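Local coordinates for protein fusion DH (Streptomyces sp. MJ635-86F5, PDB 6K97) that probably dehydrates beta-hydroxyacyl intermediates in cremimycin biosynthesis, as an engineered fusion that joins the two parts of a split polyketide synthase dehydratase domain, at residues A[231-236]-A[291-296]. Residues are numbered along the deposited sequence; the frame is centred on the assembly and turned at random.
Sequences YADVEV and SLRVHI
Ala232 with Val294, and two residues further along Val234 with Leu292, are the hydrogen-bonded pairs of two antiparallel strands whose N-to-C directions differ by 157°, with four N-H...O bonds such as Val234 N to Leu292 O at 3.0 Å. On the face bearing Tyr231, Asp233, Arg293 and His295, the Tyr231 and His295 rings make an offset stack, centroids 4.6 Å apart and planes at 19°. Tyr231 OH lies over the imidazole toward its rim, while His295 NE2 is hydrogen-bonded to OD2 of Asp229. Both strands lie in the second part of the engineered fusion, within the predicted C-terminal hotdog fold of the double-hotdog dehydratase, where helix 252-266 packs under the opposite face: Val234 and Leu292 both touch its Leu254. There Val234 CG2 meets Leu292 CB at 3.6 Å. Asp233 and Arg293 form a salt bridge, OD1 to NH1 2.7 Å, with carboxylate and guanidinium planes nearly perpendicular. The oxygen sits over the guanidinium face, which makes the attraction one of charge, without a directed N-H. The bend in the arginine chain (chi3 47°) turns a face of the guanidinium toward Asp233 OD1. Replacing Arg293 with an alanine would probably leave the Asp233 carboxylate without this countercharge and Trp224 without a neighbour it touches.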
ATOM      1  N   TYR A 231     -32.604  11.915  23.373  1.00 41.52           N
ATOM      2  CA  TYR A 231     -31.986  10.724  23.937  1.00 44.63           C
ATOM      3  C   TYR A 231     -32.454   9.496  23.181  1.00 46.57           C
ATOM      4  O   TYR A 231     -33.652   9.333  22.965  1.00 51.80           O
ATOM      5  CB  TYR A 231     -32.387  10.564  25.395  1.00 48.17           C
ATOM      6  CG  TYR A 231     -31.865  11.669  26.272  1.00 51.52           C
ATOM      7  CD1 TYR A 231     -32.607  12.840  26.465  1.00 54.04           C
ATOM      8  CD2 TYR A 231     -30.622  11.571  26.878  1.00 52.58           C
ATOM      9  CE1 TYR A 231     -32.129  13.870  27.253  1.00 55.21           C
ATOM     10  CE2 TYR A 231     -30.133  12.608  27.663  1.00 56.52           C
ATOM     11  CZ  TYR A 231     -30.905  13.743  27.860  1.00 56.76           C
ATOM     12  OH  TYR A 231     -30.426  14.767  28.647  1.00 61.86           O
ATOM     13  N   ALA A 232     -31.532   8.627  22.781  1.00 44.79           N
ATOM     14  CA  ALA A 232     -31.876   7.504  21.920  1.00 44.34           C
ATOM     15  C   ALA A 232     -31.259   6.192  22.383  1.00 47.48           C
ATOM     16  O   ALA A 232     -30.073   6.160  22.720  1.00 51.07           O
ATOM     17  CB  ALA A 232     -31.389   7.818  20.524  1.00 43.65           C
ATOM     18  N   ASP A 233     -32.040   5.114  22.385  1.00 47.05           N
ATOM     19  CA  ASP A 233     -31.482   3.781  22.499  1.00 47.48           C
ATOM     20  C   ASP A 233     -31.351   3.231  21.081  1.00 45.36           C
ATOM     21  O   ASP A 233     -32.327   3.178  20.340  1.00 41.44           O
ATOM     22  CB  ASP A 233     -32.365   2.873  23.341  1.00 54.96           C
ATOM     23  CG  ASP A 233     -32.288   3.184  24.818  1.00 59.61           C
ATOM     24  OD1 ASP A 233     -31.679   4.205  25.207  1.00 69.74           O
ATOM     25  OD2 ASP A 233     -32.804   2.382  25.608  1.00 64.48           O
ATOM     26  N   VAL A 234     -30.132   2.847  20.711  1.00 42.97           N
ATOM     27  CA  VAL A 234     -29.866   2.244  19.419  1.00 42.80           C
ATOM     28  C   VAL A 234     -29.203   0.889  19.618  1.00 42.47           C
ATOM     29  O   VAL A 234     -28.545   0.634  20.619  1.00 39.73           O
ATOM     30  CB  VAL A 234     -29.010   3.158  18.502  1.00 44.13           C
ATOM     31  CG1 VAL A 234     -29.653   4.514  18.378  1.00 46.56           C
ATOM     32  CG2 VAL A 234     -27.609   3.361  19.045  1.00 44.45           C
ATOM     33  N   GLU A 235     -29.418   0.022  18.650  1.00 46.98           N
ATOM     34  CA  GLU A 235     -28.899  -1.332  18.638  1.00 52.55           C
ATOM     35  C   GLU A 235     -28.677  -1.692  17.162  1.00 51.29           C
ATOM     36  O   GLU A 235     -29.083  -0.945  16.305  1.00 49.73           O
ATOM     37  CB  GLU A 235     -29.842  -2.299  19.324  1.00 54.29           C
ATOM     38  CG  GLU A 235     -29.064  -3.376  20.085  1.00 66.79           C
ATOM     39  CD  GLU A 235     -29.931  -4.217  21.013  1.00 72.39           C
ATOM     40  OE1 GLU A 235     -31.193  -4.095  20.933  1.00 79.11           O
ATOM     41  OE2 GLU A 235     -29.334  -5.002  21.788  1.00 73.05           O
ATOM     42  N   VAL A 236     -27.944  -2.760  16.863  1.00 52.76           N
ATOM     43  CA  VAL A 236     -27.745  -3.141  15.464  1.00 54.95           C
ATOM     44  C   VAL A 236     -28.977  -3.931  15.013  1.00 55.27           C
ATOM     45  O   VAL A 236     -29.301  -4.985  15.600  1.00 53.50           O
ATOM     46  CB  VAL A 236     -26.476  -4.007  15.275  1.00 58.41           C
ATOM     47  CG1 VAL A 236     -26.266  -4.330  13.803  1.00 60.89           C
ATOM     48  CG2 VAL A 236     -25.266  -3.284  15.816  1.00 62.90           C
ATOM     49  N   SER A 291     -24.635  -1.923  21.725  1.00 42.69           N
ATOM     50  CA  SER A 291     -25.718  -0.954  21.778  1.00 43.23           C
ATOM     51  C   SER A 291     -25.302   0.321  22.505  1.00 40.14           C
ATOM     52  O   SER A 291     -24.268   0.354  23.157  1.00 35.80           O
ATOM     53  CB  SER A 291     -26.951  -1.581  22.430  1.00 42.38           C
ATOM     54  OG  SER A 291     -26.758  -1.786  23.779  1.00 41.38           O
ATOM     55  N   LEU A 292     -26.134   1.348  22.394  1.00 37.69           N
ATOM     56  CA  LEU A 292     -25.796   2.672  22.871  1.00 36.98           C
ATOM     57  C   LEU A 292     -26.984   3.469  23.390  1.00 37.87           C
ATOM     58  O   LEU A 292     -28.074   3.371  22.857  1.00 37.64           O
ATOM     59  CB  LEU A 292     -25.183   3.451  21.729  1.00 37.45           C
ATOM     60  CG  LEU A 292     -23.870   2.965  21.094  1.00 38.07           C
ATOM     61  CD1 LEU A 292     -23.486   3.977  20.052  1.00 39.05           C
ATOM     62  CD2 LEU A 292     -22.722   2.869  22.067  1.00 37.70           C
ATOM     63  N   ARG A 293     -26.764   4.227  24.461  1.00 41.22           N
ATOM     64  CA  ARG A 293     -27.658   5.270  24.897  1.00 43.86           C
ATOM     65  C   ARG A 293     -26.980   6.561  24.509  1.00 42.71           C
ATOM     66  O   ARG A 293     -25.831   6.834  24.904  1.00 40.27           O
ATOM     67  CB  ARG A 293     -27.902   5.235  26.407  1.00 51.78           C
ATOM     68  CG  ARG A 293     -28.488   3.909  26.920  1.00 62.94           C
ATOM     69  CD  ARG A 293     -29.217   4.094  28.255  1.00 71.77           C
ATOM     70  NE  ARG A 293     -30.120   5.267  28.171  1.00 79.69           N
ATOM     71  CZ  ARG A 293     -31.430   5.239  27.989  1.00 74.68           C
ATOM     72  NH1 ARG A 293     -32.097   4.096  27.903  1.00 67.04           N
ATOM     73  NH2 ARG A 293     -32.078   6.388  27.910  1.00 85.89           N
ATOM     74  N   VAL A 294     -27.708   7.376  23.756  1.00 40.99           N
ATOM     75  CA  VAL A 294     -27.117   8.486  23.058  1.00 41.50           C
ATOM     76  C   VAL A 294     -27.736   9.823  23.430  1.00 41.46           C
ATOM     77  O   VAL A 294     -28.942   9.993  23.361  1.00 44.22           O
ATOM     78  CB  VAL A 294     -27.323   8.259  21.572  1.00 42.30           C
ATOM     79  CG1 VAL A 294     -26.811   9.435  20.786  1.00 45.06           C
ATOM     80  CG2 VAL A 294     -26.597   7.012  21.148  1.00 41.12           C
ATOM     81  N   HIS A 295     -26.909  10.780  23.784  1.00 40.07           N
ATOM     82  CA  HIS A 295     -27.379  12.139  24.048  1.00 40.57           C
ATOM     83  C   HIS A 295     -27.038  12.977  22.834  1.00 37.87           C
ATOM     84  O   HIS A 295     -25.857  13.131  22.478  1.00 35.58           O
ATOM     85  CB  HIS A 295     -26.704  12.682  25.324  1.00 42.77           C
ATOM     86  CG  HIS A 295     -27.204  14.020  25.779  1.00 45.69           C
ATOM     87  ND1 HIS A 295     -26.668  14.679  26.872  1.00 49.79           N
ATOM     88  CD2 HIS A 295     -28.168  14.838  25.294  1.00 48.25           C
ATOM     89  CE1 HIS A 295     -27.293  15.830  27.053  1.00 46.97           C
ATOM     90  NE2 HIS A 295     -28.213  15.948  26.115  1.00 48.07           N
ATOM     91  N   ILE A 296     -28.070  13.489  22.168  1.00 38.35           N
ATOM     92  CA  ILE A 296     -27.896  14.389  21.020  1.00 38.72           C
ATOM     93  C   ILE A 296     -28.273  15.805  21.382  1.00 39.25           C
ATOM     94  O   ILE A 296     -29.365  16.013  21.908  1.00 43.63           O
ATOM     95  CB  ILE A 296     -28.800  13.953  19.860  1.00 40.51           C
ATOM     96  CG1 ILE A 296     -28.525  12.486  19.546  1.00 40.40           C
ATOM     97  CG2 ILE A 296     -28.564  14.829  18.610  1.00 41.06           C
ATOM     98  CD1 ILE A 296     -29.476  11.852  18.548  1.00 41.13           C
TER